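Local coordinates for protein phytoene synthase (PDB 5IYS) that probably joins two farnesyl diphosphate molecules head to head into dehydrosqualene, and binds two thiodiphosphate analogues of that substrate together with magnesium, at residues A[167-170]-A[171-174]; A[200-203]-A[204-208]; A[252-255]-A[256-260]; A[263-266]-A[267-271]. One frame throughout, in Å; residues are numbered along the deposited sequence.

Contact 1: A[167-170]-A[171-174]; sequences LTNI and LRDV. With MG (magnesium ion), chain D; FPS (S-[(2E,6E)-3,7,11-trimethyldodeca-2,6,10-trienyl] trihydrogen thiodiphosphate), chain G; FPS (S-[(2E,6E)-3,7,11-trimethyldodeca-2,6,10-trienyl] trihydrogen thiodiphosphate), chain H.
The guanidinium of Arg172 carries the amide of Asn169 over one face, CG lying there and the two planes turned 54° apart, while carboxylate and ligand gather at its edge. Asp173 is gripped side-on: NE reaches OD1 of Asp173 at 2.9 Å, from above the carboxylate plane, and NH2 meets the syn lone pair of OD2 of Asp173 at 3.0 Å. At the edge, near the guanidinium plane, NH1 bonds O2B of the chain G thiodiphosphate at 2.7 Å and also has Gln252 as a partner. ND2 of Asn169 lies 3.2 Å from NH2 of Arg172, a donor-donor approach; its own bonds go to Tyr249 and, weakly, to O3A of the chain H analogue. Asn169 swings CG anti to its nitrogen (chi1 -175°), which sends OD1 to the magnesium ion at 2.1 Å. O2A of chain H and three waters complete the metal's bound set. OD2 of Asp173 stays 3.7 Å from magnesium, beyond direct coordination. The backbone bond from Arg172 N to Thr168 O, 2.9 Å, keeps the turn helical up to Asp173, where the helix ends. This is consistent with the second metal-binding motif, NxxxD, of head-to-head prenyl synthases.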
loop_
_atom_site.group_PDB
_atom_site.type_symbol
_atom_site.label_atom_id
_atom_site.label_comp_id
_atom_site.label_asym_id
_atom_site.label_seq_id
_atom_site.Cartn_x
_atom_site.Cartn_y
_atom_site.Cartn_z
ATOM N N LEU A 167 6.464 -4.733 -2.296
ATOM C CA LEU A 167 7.190 -5.842 -2.952
ATOM C C LEU A 167 6.231 -6.855 -3.569
ATOM O O LEU A 167 6.481 -7.401 -4.642
ATOM C CB LEU A 167 8.068 -6.583 -1.935
ATOM C CG LEU A 167 9.349 -5.873 -1.496
ATOM C CD1 LEU A 167 10.173 -6.764 -0.585
ATOM C CD2 LEU A 167 10.154 -5.438 -2.721
ATOM N N THR A 168 5.170 -7.179 -2.836
ATOM C CA THR A 168 4.128 -8.070 -3.360
ATOM C C THR A 168 3.494 -7.482 -4.626
ATOM O O THR A 168 3.302 -8.177 -5.633
ATOM C CB THR A 168 3.031 -8.271 -2.288
ATOM O OG1 THR A 168 3.625 -8.800 -1.083
ATOM C CG2 THR A 168 1.935 -9.211 -2.790
ATOM N N ASN A 169 3.183 -6.192 -4.591
ATOM C CA ASN A 169 2.628 -5.517 -5.773
ATOM C C ASN A 169 3.557 -5.591 -6.993
ATOM O O ASN A 169 3.125 -5.876 -8.132
ATOM C CB ASN A 169 2.264 -4.073 -5.408
ATOM C CG ASN A 169 1.574 -3.335 -6.549
ATOM O OD1 ASN A 169 2.231 -2.946 -7.501
ATOM N ND2 ASN A 169 0.259 -3.125 -6.443
ATOM N N ILE A 170 4.847 -5.422 -6.719
ATOM C CA ILE A 170 5.889 -5.502 -7.737
ATOM C C ILE A 170 5.933 -6.905 -8.374
ATOM O O ILE A 170 5.939 -7.071 -9.612
ATOM C CB ILE A 170 7.260 -5.140 -7.107
ATOM C CG1 ILE A 170 7.394 -3.619 -6.918
ATOM C CG2 ILE A 170 8.393 -5.607 -7.983
ATOM C CD1 ILE A 170 8.571 -3.176 -6.012
ATOM N N LEU A 171 5.901 -7.913 -7.512
ATOM C CA LEU A 171 6.028 -9.314 -7.913
ATOM C C LEU A 171 4.777 -9.776 -8.635
ATOM O O LEU A 171 4.811 -10.651 -9.508
ATOM C CB LEU A 171 6.279 -10.180 -6.672
ATOM C CG LEU A 171 7.707 -10.057 -6.118
ATOM C CD1 LEU A 171 7.767 -10.626 -4.725
ATOM C CD2 LEU A 171 8.730 -10.809 -7.040
ATOM N N ARG A 172 3.657 -9.159 -8.292
ATOM C CA ARG A 172 2.394 -9.508 -8.938
ATOM C C ARG A 172 2.372 -8.983 -10.374
ATOM O O ARG A 172 1.734 -9.581 -11.249
ATOM C CB ARG A 172 1.227 -8.954 -8.103
ATOM C CG ARG A 172 -0.177 -9.286 -8.622
ATOM C CD ARG A 172 -1.208 -8.448 -7.851
ATOM N NE ARG A 172 -1.105 -7.047 -8.267
ATOM C CZ ARG A 172 -1.790 -6.043 -7.732
ATOM N NH1 ARG A 172 -2.524 -6.257 -6.650
ATOM N NH2 ARG A 172 -1.716 -4.833 -8.273
ATOM N N ASP A 173 3.044 -7.868 -10.639
ATOM C CA ASP A 173 2.733 -7.078 -11.829
ATOM C C ASP A 173 3.939 -6.959 -12.771
ATOM O O ASP A 173 4.001 -6.043 -13.596
ATOM C CB ASP A 173 2.279 -5.658 -11.461
ATOM C CG ASP A 173 0.932 -5.611 -10.732
ATOM O OD1 ASP A 173 0.160 -6.589 -10.796
ATOM O OD2 ASP A 173 0.644 -4.566 -10.104
ATOM N N VAL A 174 4.880 -7.894 -12.698
ATOM C CA VAL A 174 6.105 -7.741 -13.471
ATOM C C VAL A 174 5.826 -7.495 -14.966
ATOM O O VAL A 174 6.405 -6.596 -15.582
ATOM C CB VAL A 174 7.042 -8.931 -13.290
ATOM C CG1 VAL A 174 8.198 -8.841 -14.271
ATOM C CG2 VAL A 174 7.543 -9.016 -11.845
HETATM MG MG MG D . 2.777 -1.714 -9.163
HETATM C C1 FPS G . -1.932 -1.331 -2.979
HETATM S S1 FPS G . -3.120 -0.064 -3.223
HETATM C C2 FPS G . -1.225 -0.876 -1.715
HETATM C C3 FPS G . 0.085 -1.053 -1.471
HETATM C C4 FPS G . 0.961 -1.767 -2.457
HETATM C C5 FPS G . 0.715 -0.568 -0.179
HETATM C C6 FPS G . -0.240 0.138 0.782
HETATM C C7 FPS G . 0.416 0.207 2.147
HETATM C C8 FPS G . -0.286 0.079 3.287
HETATM C C10 FPS G . 0.460 0.290 4.587
HETATM C C9 FPS G . -1.771 -0.189 3.318
HETATM C C11 FPS G . 0.278 -0.943 5.476
HETATM C C12 FPS G . 0.857 -0.702 6.861
HETATM C C13 FPS G . 0.148 -0.262 7.925
HETATM C C14 FPS G . 0.827 -0.092 9.259
HETATM C C15 FPS G . -1.326 0.039 7.836
HETATM P PA FPS G . -4.656 -0.688 -4.452
HETATM O O1A FPS G . -5.893 0.046 -4.176
HETATM O O2A FPS G . -4.129 -0.165 -5.890
HETATM O O3A FPS G . -4.830 -2.268 -4.598
HETATM P PB FPS G . -3.924 -2.978 -5.745
HETATM O O1B FPS G . -4.702 -3.118 -7.024
HETATM O O2B FPS G . -3.495 -4.269 -5.090
HETATM O O3B FPS G . -2.677 -2.199 -6.103
HETATM C C1 FPS H . -0.389 0.977 -5.506
HETATM S S1 FPS H . 1.150 0.325 -6.077
HETATM C C2 FPS H . -0.221 2.440 -5.178
HETATM C C3 FPS H . 0.477 2.920 -4.133
HETATM C C4 FPS H . 1.277 2.051 -3.199
HETATM C C5 FPS H . 0.492 4.418 -3.929
HETATM C C6 FPS H . -0.836 4.924 -3.368
HETATM C C7 FPS H . -1.292 4.069 -2.198
HETATM C C8 FPS H . -2.552 3.620 -2.112
HETATM C C10 FPS H . -2.885 2.728 -0.939
HETATM C C9 FPS H . -3.563 3.913 -3.188
HETATM C C11 FPS H . -3.413 3.487 0.257
HETATM C C12 FPS H . -4.058 2.393 1.097
HETATM C C13 FPS H . -4.628 2.599 2.299
HETATM C C14 FPS H . -4.704 3.944 2.955
HETATM C C15 FPS H . -5.202 1.419 3.019
HETATM P PA FPS H . 0.890 0.582 -8.085
HETATM O O1A FPS H . 0.717 2.026 -8.378
HETATM O O2A FPS H . 2.205 0.042 -8.842
HETATM O O3A FPS H . -0.269 -0.449 -8.555
HETATM P PB FPS H . -1.747 -0.116 -9.050
HETATM O O1B FPS H . -1.790 -0.584 -10.480
HETATM O O2B FPS H . -2.095 1.356 -8.996
HETATM O O3B FPS H . -2.685 -0.890 -8.149
HETATM O O HOH W 1 3.854 -3.088 -9.637
HETATM O O HOH W 2 4.510 -0.906 -8.669
HETATM O O HOH W 3 1.336 -2.437 -9.597
#

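Contact 2: A[200-203]-A[204-208]; sequences LKEK and QAQTQ
Glu202 and Gln206 meet through a bent chain and an extended one: Glu202 bends at chi2 (143°), whereas Gln206 leaves its backbone at chi1 -91° and then runs out extended, and together these bring OE2 and NE2 to each other. They belong to the lead-in to helix 207-227, a loop in which Gln206 holds the N-cap position. The carboxylate of Glu202 and the amide of Gln206 come together nearly coplanar, 19° apart, with NE2 of Gln206 directed at OE2 of Glu202. Their modelled separation of 2.4 Å is too short to be taken literally. The hydrogen bond itself is plausible, but its modelled length is doubtful. OE1 of Glu202, 3.4 Å from NE2 of Gln206, is not aligned for a bond, which leaves OE2 as the oxygen addressed by the amide.

Between the two residues, Gln204 folds over the preceding peptide: chi1 sets its CG 3.5 Å from the carbonyl carbon of Lys203, and the bend at chi2 brings CD near Lys203 O. Its amide nitrogen is held by the backbone oxygen of Gln259, so this turn is pinned to the end of helix 236-258. Backbone bonds of Lys203 with Leu263 and of Ala205 with Tyr261 tie the same loop to the chain beyond that helix, and Ala205 packs on Tyr261. The pairing across the turn is completed by water: a single molecule donates to OE2 of Glu202 at 3.2 Å and accepts from the backbone N of Gln206 at 2.7 Å.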
loop_
_atom_site.group_PDB
_atom_site.type_symbol
_atom_site.label_atom_id
_atom_site.label_comp_id
_atom_site.label_asym_id
_atom_site.label_seq_id
_atom_site.Cartn_x
_atom_site.Cartn_y
_atom_site.Cartn_z
ATOM N N LEU A 200 11.075 -10.773 -19.344
ATOM C CA LEU A 200 10.044 -10.051 -18.603
ATOM C C LEU A 200 8.773 -9.913 -19.429
ATOM O O LEU A 200 7.748 -9.477 -18.914
ATOM C CB LEU A 200 10.520 -8.660 -18.176
ATOM C CG LEU A 200 11.738 -8.549 -17.262
ATOM C CD1 LEU A 200 11.894 -7.104 -16.760
ATOM C CD2 LEU A 200 11.644 -9.542 -16.095
ATOM N N LYS A 201 8.835 -10.298 -20.699
ATOM C CA LYS A 201 7.668 -10.161 -21.573
ATOM C C LYS A 201 6.984 -11.486 -21.878
ATOM O O LYS A 201 5.970 -11.518 -22.576
ATOM C CB LYS A 201 8.013 -9.425 -22.873
ATOM C CG LYS A 201 9.160 -10.034 -23.674
ATOM C CD LYS A 201 9.479 -9.202 -24.920
ATOM C CE LYS A 201 10.330 -7.980 -24.588
ATOM N NZ LYS A 201 10.124 -6.850 -25.547
ATOM N N GLU A 202 7.492 -12.563 -21.286
ATOM C CA GLU A 202 6.930 -13.897 -21.490
ATOM C C GLU A 202 5.721 -14.186 -20.599
ATOM O O GLU A 202 5.507 -13.503 -19.591
ATOM C CB GLU A 202 8.026 -14.955 -21.318
ATOM C CG GLU A 202 8.803 -15.203 -22.608
ATOM C CD GLU A 202 10.277 -15.463 -22.383
ATOM O OE1 GLU A 202 11.107 -14.909 -23.147
ATOM O OE2 GLU A 202 10.599 -16.236 -21.452
ATOM N N LYS A 203 4.938 -15.200 -20.960
ATOM C CA LYS A 203 3.741 -15.561 -20.195
ATOM C C LYS A 203 4.043 -16.221 -18.849
ATOM O O LYS A 203 3.391 -15.924 -17.844
ATOM C CB LYS A 203 2.805 -16.443 -21.026
ATOM C CG LYS A 203 2.232 -15.715 -22.240
ATOM C CD LYS A 203 0.731 -15.956 -22.391
ATOM C CE LYS A 203 -0.045 -15.643 -21.102
ATOM N NZ LYS A 203 -0.045 -14.200 -20.680
ATOM N N GLN A 204 5.062 -17.075 -18.834
ATOM C CA GLN A 204 5.503 -17.760 -17.623
ATOM C C GLN A 204 6.997 -17.504 -17.401
ATOM O O GLN A 204 7.770 -17.394 -18.355
ATOM C CB GLN A 204 5.199 -19.264 -17.683
ATOM C CG GLN A 204 3.810 -19.652 -18.204
ATOM C CD GLN A 204 2.694 -19.369 -17.210
ATOM O OE1 GLN A 204 1.627 -18.884 -17.592
ATOM N NE2 GLN A 204 2.913 -19.711 -15.940
ATOM N N ALA A 205 7.378 -17.257 -16.150
ATOM C CA ALA A 205 8.776 -16.994 -15.820
ATOM C C ALA A 205 9.692 -18.162 -16.201
ATOM O O ALA A 205 9.440 -19.299 -15.813
ATOM C CB ALA A 205 8.924 -16.689 -14.343
ATOM N N GLN A 206 10.834 -17.837 -16.796
ATOM C CA GLN A 206 11.896 -18.820 -16.973
ATOM C C GLN A 206 12.554 -19.126 -15.636
ATOM O O GLN A 206 12.309 -18.449 -14.633
ATOM C CB GLN A 206 12.955 -18.323 -17.952
ATOM C CG GLN A 206 12.672 -18.735 -19.381
ATOM C CD GLN A 206 13.457 -17.897 -20.364
ATOM O OE1 GLN A 206 14.651 -18.125 -20.570
ATOM N NE2 GLN A 206 12.822 -16.859 -20.895
ATOM N N THR A 207 13.395 -20.154 -15.651
ATOM C CA THR A 207 13.973 -20.704 -14.434
ATOM C C THR A 207 14.728 -19.635 -13.666
ATOM O O THR A 207 14.572 -19.544 -12.452
ATOM C CB THR A 207 14.897 -21.910 -14.739
ATOM O OG1 THR A 207 14.081 -22.987 -15.200
ATOM C CG2 THR A 207 15.686 -22.359 -13.493
ATOM N N GLN A 208 15.525 -18.841 -14.374
ATOM C CA GLN A 208 16.292 -17.783 -13.746
ATOM C C GLN A 208 15.370 -16.752 -13.081
ATOM O O GLN A 208 15.677 -16.279 -11.989
ATOM C CB GLN A 208 17.204 -17.075 -14.749
ATOM C CG GLN A 208 18.348 -17.929 -15.295
ATOM C CD GLN A 208 17.880 -18.940 -16.321
ATOM O OE1 GLN A 208 16.784 -18.828 -16.880
ATOM N NE2 GLN A 208 18.700 -19.959 -16.553
HETATM O O HOH W 4 10.927 -15.597 -18.300
#

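Contact 3: A[252-255]-A[256-260]; sequences QLNI and VRKQH
Leu253 and Arg257 stand one turn apart at the close of helix 236-258, joined by the backbone bond from Arg257 N to Leu253 O (3.2 Å). The inner side is well packed. Leu253 and Val256 are buried, and CG2 of Val256 rests 3.4 Å from Gln252 O. Gln259 N bonds Ile255 O at 3.0 Å.

The outer side is looser and more polar. Lys258 is exposed, its chain bent at chi2 (-42°) and beyond, so that NZ curls back to Asn254 O at 3.2 Å. The backbone N of Lys258 grips that same oxygen at 2.8 Å, from the opposite face of its plane. Asn254 also reaches Arg257 through OD1, which accepts NH1 of Arg257 at 3.0 Å near the edge of the guanidinium; amide and guanidinium are turned 51° apart. Arg257 also forms salt bridges to Glu214 and Glu221, which probably help to fix its rotation. At the exposed helix end His260, with positive phi, is the C-prime residue of a Schellman motif that stops the helix. The carbonyl oxygen of Lys258 lies 3.4 Å above the centre of the His260 ring.

Both glutamates come from helix 207-227, whose Trp213 and Ala217 also touch this turn, while Leu253 packs against Thr168 and Leu171 of helix 155-172. The segment thus closes its helix against two others in the all-helical fold.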
loop_
_atom_site.group_PDB
_atom_site.type_symbol
_atom_site.label_atom_id
_atom_site.label_comp_id
_atom_site.label_asym_id
_atom_site.label_seq_id
_atom_site.Cartn_x
_atom_site.Cartn_y
_atom_site.Cartn_z
ATOM N N GLN A 252 -1.579 -12.868 -2.496
ATOM C CA GLN A 252 -1.268 -12.750 -3.916
ATOM C C GLN A 252 0.048 -13.380 -4.348
ATOM O O GLN A 252 0.206 -13.724 -5.527
ATOM C CB GLN A 252 -1.325 -11.298 -4.392
ATOM C CG GLN A 252 -2.663 -10.655 -4.024
ATOM C CD GLN A 252 -2.677 -9.183 -4.330
ATOM O OE1 GLN A 252 -3.208 -8.759 -5.359
ATOM N NE2 GLN A 252 -1.942 -8.419 -3.536
ATOM N N LEU A 253 0.999 -13.508 -3.423
ATOM C CA LEU A 253 2.211 -14.264 -3.735
ATOM C C LEU A 253 1.865 -15.716 -4.084
ATOM O O LEU A 253 2.429 -16.285 -5.020
ATOM C CB LEU A 253 3.219 -14.217 -2.577
ATOM C CG LEU A 253 3.722 -12.806 -2.197
ATOM C CD1 LEU A 253 4.560 -12.946 -0.940
ATOM C CD2 LEU A 253 4.556 -12.196 -3.308
ATOM N N ASN A 254 1.012 -16.343 -3.288
ATOM C CA ASN A 254 0.635 -17.741 -3.544
ATOM C C ASN A 254 -0.141 -17.951 -4.830
ATOM O O ASN A 254 0.028 -18.964 -5.506
ATOM C CB ASN A 254 -0.126 -18.325 -2.361
ATOM C CG ASN A 254 0.805 -18.789 -1.265
ATOM O OD1 ASN A 254 2.012 -18.913 -1.469
ATOM N ND2 ASN A 254 0.264 -18.986 -0.076
ATOM N N ILE A 255 -0.912 -16.946 -5.215
ATOM C CA ILE A 255 -1.627 -16.939 -6.484
ATOM C C ILE A 255 -0.641 -17.055 -7.646
ATOM O O ILE A 255 -0.867 -17.837 -8.575
ATOM C CB ILE A 255 -2.432 -15.623 -6.634
ATOM C CG1 ILE A 255 -3.795 -15.739 -5.947
ATOM C CG2 ILE A 255 -2.630 -15.240 -8.092
ATOM C CD1 ILE A 255 -3.868 -16.836 -4.906
ATOM N N VAL A 256 0.390 -16.210 -7.653
ATOM C CA VAL A 256 1.369 -16.209 -8.741
ATOM C C VAL A 256 2.093 -17.551 -8.782
ATOM O O VAL A 256 2.337 -18.108 -9.850
ATOM C CB VAL A 256 2.394 -15.061 -8.619
ATOM C CG1 VAL A 256 3.434 -15.130 -9.726
ATOM C CG2 VAL A 256 1.699 -13.714 -8.627
ATOM N N ARG A 257 2.439 -18.077 -7.615
ATOM C CA ARG A 257 3.024 -19.413 -7.569
ATOM C C ARG A 257 2.068 -20.464 -8.154
ATOM O O ARG A 257 2.474 -21.279 -8.978
ATOM C CB ARG A 257 3.394 -19.773 -6.132
ATOM C CG ARG A 257 4.533 -18.979 -5.560
ATOM C CD ARG A 257 4.639 -19.252 -4.079
ATOM N NE ARG A 257 5.845 -18.677 -3.501
ATOM C CZ ARG A 257 5.858 -17.897 -2.429
ATOM N NH1 ARG A 257 4.726 -17.649 -1.784
ATOM N NH2 ARG A 257 7.007 -17.444 -1.940
ATOM N N LYS A 258 0.792 -20.431 -7.770
ATOM C CA LYS A 258 -0.159 -21.448 -8.214
ATOM C C LYS A 258 -0.339 -21.393 -9.719
ATOM O O LYS A 258 -0.582 -22.423 -10.348
ATOM C CB LYS A 258 -1.528 -21.299 -7.540
ATOM C CG LYS A 258 -1.557 -21.631 -6.050
ATOM C CD LYS A 258 -0.746 -22.877 -5.707
ATOM C CE LYS A 258 0.703 -22.546 -5.323
ATOM N NZ LYS A 258 0.789 -21.716 -4.076
ATOM N N GLN A 259 -0.269 -20.197 -10.295
ATOM C CA GLN A 259 -0.358 -20.035 -11.742
ATOM C C GLN A 259 1.006 -20.231 -12.393
ATOM O O GLN A 259 1.243 -19.819 -13.529
ATOM C CB GLN A 259 -0.956 -18.670 -12.095
ATOM C CG GLN A 259 -2.430 -18.512 -11.655
ATOM C CD GLN A 259 -2.992 -17.123 -11.949
ATOM O OE1 GLN A 259 -4.155 -16.821 -11.643
ATOM N NE2 GLN A 259 -2.139 -16.243 -12.459
ATOM N N HIS A 260 1.902 -20.865 -11.640
ATOM C CA HIS A 260 3.226 -21.267 -12.124
ATOM C C HIS A 260 4.069 -20.082 -12.608
ATOM O O HIS A 260 4.772 -20.168 -13.629
ATOM C CB HIS A 260 3.141 -22.396 -13.168
ATOM C CG HIS A 260 2.152 -23.470 -12.827
ATOM N ND1 HIS A 260 2.308 -24.319 -11.747
ATOM C CD2 HIS A 260 0.976 -23.811 -13.406
ATOM C CE1 HIS A 260 1.259 -25.122 -11.666
ATOM N NE2 HIS A 260 0.435 -24.829 -12.656
#

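Contact 4: A[263-266]-A[267-271]; sequences LFDN and KNKVS. With SO4 (sulfate ion), chain C.
Asp265 and Lys269 cross at about a right angle in the loop that joins helix 236-258 to helix 272-287, the ammonium coming down on the carboxylate from above its plane. NZ of Lys269 makes a salt bridge to OD2 of Asp265 at 3.1 Å, 54° out of that plane, and a weak bond to the backbone oxygen of Asp265. Two bends, at chi2 (-65°) and chi4 (86°), fold the lysine back along the loop, with its CG 3.8 Å from Asn266 O. Gln259, just past helix 236-258, also accepts from NZ.

Asp265 and Asn268 both have left-handed backbone angles, consistent with the tight course of the loop. Inside the turn a water donates to Asn266 O at 2.7 Å and accepts from Lys269 N at 2.9 Å. Lys267 departs from this pair: its chain leads to the thiodiphosphate of chain H, where NZ forms a salt bridge, and touches Arg172 on the way. At the far end Ser271 is the N-cap of helix 272-287, its side chain capping the backbone N of Arg274, and its OG donates to O4 of a sulfate ion, probably from the crystallisation liquor, at 2.8 Å.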
loop_
_atom_site.group_PDB
_atom_site.type_symbol
_atom_site.label_atom_id
_atom_site.label_comp_id
_atom_site.label_asym_id
_atom_site.label_seq_id
_atom_site.Cartn_x
_atom_site.Cartn_y
_atom_site.Cartn_z
ATOM N N LEU A 263 3.417 -13.994 -15.486
ATOM C CA LEU A 263 3.897 -12.624 -15.371
ATOM C C LEU A 263 2.778 -11.617 -15.623
ATOM O O LEU A 263 2.889 -10.448 -15.244
ATOM C CB LEU A 263 5.067 -12.387 -16.329
ATOM C CG LEU A 263 6.260 -13.332 -16.136
ATOM C CD1 LEU A 263 7.299 -13.176 -17.232
ATOM C CD2 LEU A 263 6.906 -13.194 -14.757
ATOM N N PHE A 264 1.681 -12.088 -16.207
ATOM C CA PHE A 264 0.541 -11.230 -16.527
ATOM C C PHE A 264 -0.720 -11.717 -15.831
ATOM O O PHE A 264 -0.806 -12.872 -15.421
ATOM C CB PHE A 264 0.271 -11.177 -18.034
ATOM C CG PHE A 264 1.334 -10.476 -18.816
ATOM C CD1 PHE A 264 2.438 -11.178 -19.280
ATOM C CD2 PHE A 264 1.237 -9.114 -19.087
ATOM C CE1 PHE A 264 3.424 -10.531 -20.004
ATOM C CE2 PHE A 264 2.233 -8.469 -19.790
ATOM C CZ PHE A 264 3.342 -9.171 -20.212
ATOM N N ASP A 265 -1.702 -10.829 -15.742
ATOM C CA ASP A 265 -3.054 -11.198 -15.360
ATOM C C ASP A 265 -3.082 -11.813 -13.962
ATOM O O ASP A 265 -3.682 -12.871 -13.755
ATOM C CB ASP A 265 -3.644 -12.168 -16.399
ATOM C CG ASP A 265 -5.080 -12.532 -16.097
ATOM O OD1 ASP A 265 -5.861 -11.611 -15.783
ATOM O OD2 ASP A 265 -5.412 -13.738 -16.111
ATOM N N ASN A 266 -2.471 -11.122 -13.003
ATOM C CA ASN A 266 -2.330 -11.642 -11.643
ATOM C C ASN A 266 -3.193 -10.872 -10.643
ATOM O O ASN A 266 -3.250 -11.216 -9.459
ATOM C CB ASN A 266 -0.863 -11.589 -11.195
ATOM C CG ASN A 266 0.019 -12.578 -11.947
ATOM O OD1 ASN A 266 1.194 -12.318 -12.204
ATOM N ND2 ASN A 266 -0.528 -13.751 -12.226
ATOM N N LYS A 267 -3.893 -9.857 -11.136
ATOM C CA LYS A 267 -4.705 -9.013 -10.280
ATOM C C LYS A 267 -6.092 -9.616 -10.107
ATOM O O LYS A 267 -6.591 -10.312 -10.999
ATOM C CB LYS A 267 -4.848 -7.610 -10.875
ATOM C CG LYS A 267 -3.597 -6.759 -10.835
ATOM C CD LYS A 267 -3.874 -5.387 -11.458
ATOM C CE LYS A 267 -2.601 -4.809 -12.080
ATOM N NZ LYS A 267 -2.253 -3.409 -11.640
ATOM N N ASN A 268 -6.731 -9.275 -8.991
ATOM C CA ASN A 268 -8.127 -9.639 -8.783
ATOM C C ASN A 268 -8.267 -11.150 -8.903
ATOM O O ASN A 268 -9.271 -11.642 -9.418
ATOM C CB ASN A 268 -9.014 -8.951 -9.829
ATOM C CG ASN A 268 -8.964 -7.434 -9.731
ATOM O OD1 ASN A 268 -9.108 -6.853 -8.649
ATOM N ND2 ASN A 268 -8.771 -6.783 -10.872
ATOM N N LYS A 269 -7.250 -11.882 -8.442
ATOM C CA LYS A 269 -7.285 -13.344 -8.508
ATOM C C LYS A 269 -7.570 -14.010 -7.166
ATOM O O LYS A 269 -7.760 -15.224 -7.107
ATOM C CB LYS A 269 -6.009 -13.924 -9.120
ATOM C CG LYS A 269 -5.882 -13.713 -10.615
ATOM C CD LYS A 269 -6.985 -14.469 -11.348
ATOM C CE LYS A 269 -6.862 -14.304 -12.859
ATOM N NZ LYS A 269 -5.937 -15.316 -13.440
ATOM N N VAL A 270 -7.546 -13.222 -6.093
ATOM C CA VAL A 270 -7.990 -13.709 -4.790
ATOM C C VAL A 270 -9.516 -13.653 -4.658
ATOM O O VAL A 270 -10.120 -12.582 -4.606
ATOM C CB VAL A 270 -7.311 -12.935 -3.646
ATOM C CG1 VAL A 270 -7.724 -13.499 -2.281
ATOM C CG2 VAL A 270 -5.788 -13.007 -3.829
ATOM N N SER A 271 -10.143 -14.816 -4.591
ATOM C CA SER A 271 -11.602 -14.844 -4.620
ATOM C C SER A 271 -12.178 -14.290 -3.316
ATOM O O SER A 271 -11.517 -14.239 -2.254
ATOM C CB SER A 271 -12.126 -16.248 -4.935
ATOM O OG SER A 271 -11.849 -17.101 -3.839
HETATM S S SO4 C . -10.625 -20.140 -4.640
HETATM O O1 SO4 C . -10.543 -21.383 -5.411
HETATM O O2 SO4 C . -10.123 -19.034 -5.449
HETATM O O3 SO4 C . -9.856 -20.261 -3.401
HETATM O O4 SO4 C . -12.022 -19.859 -4.333
HETATM O O HOH W 5 -4.751 -11.209 -7.242
#

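The contacts follow one another in series along a single all-helical family domain and cluster on one side of the chain's centre. Contact 1 ends helix 155-172, contact 2 leads into helix 207-227, contact 3 ends helix 236-258 and contact 4 follows as the loop before helix 272-287. Contacts 3 and 4 are closest, with centres about 9 Å apart; the centre of contact 1 is about 11 Å from each, and that of contact 2 14 to 16 Å from the others. Val174 packs on Leu200, and Ile255 on Lys269. Helix ends and loops thus line one side of the site: contacts 1 and 4 supply groups for the ligands, contact 3 supports Arg172 through Gln252, and contact 2 is remote surface structure.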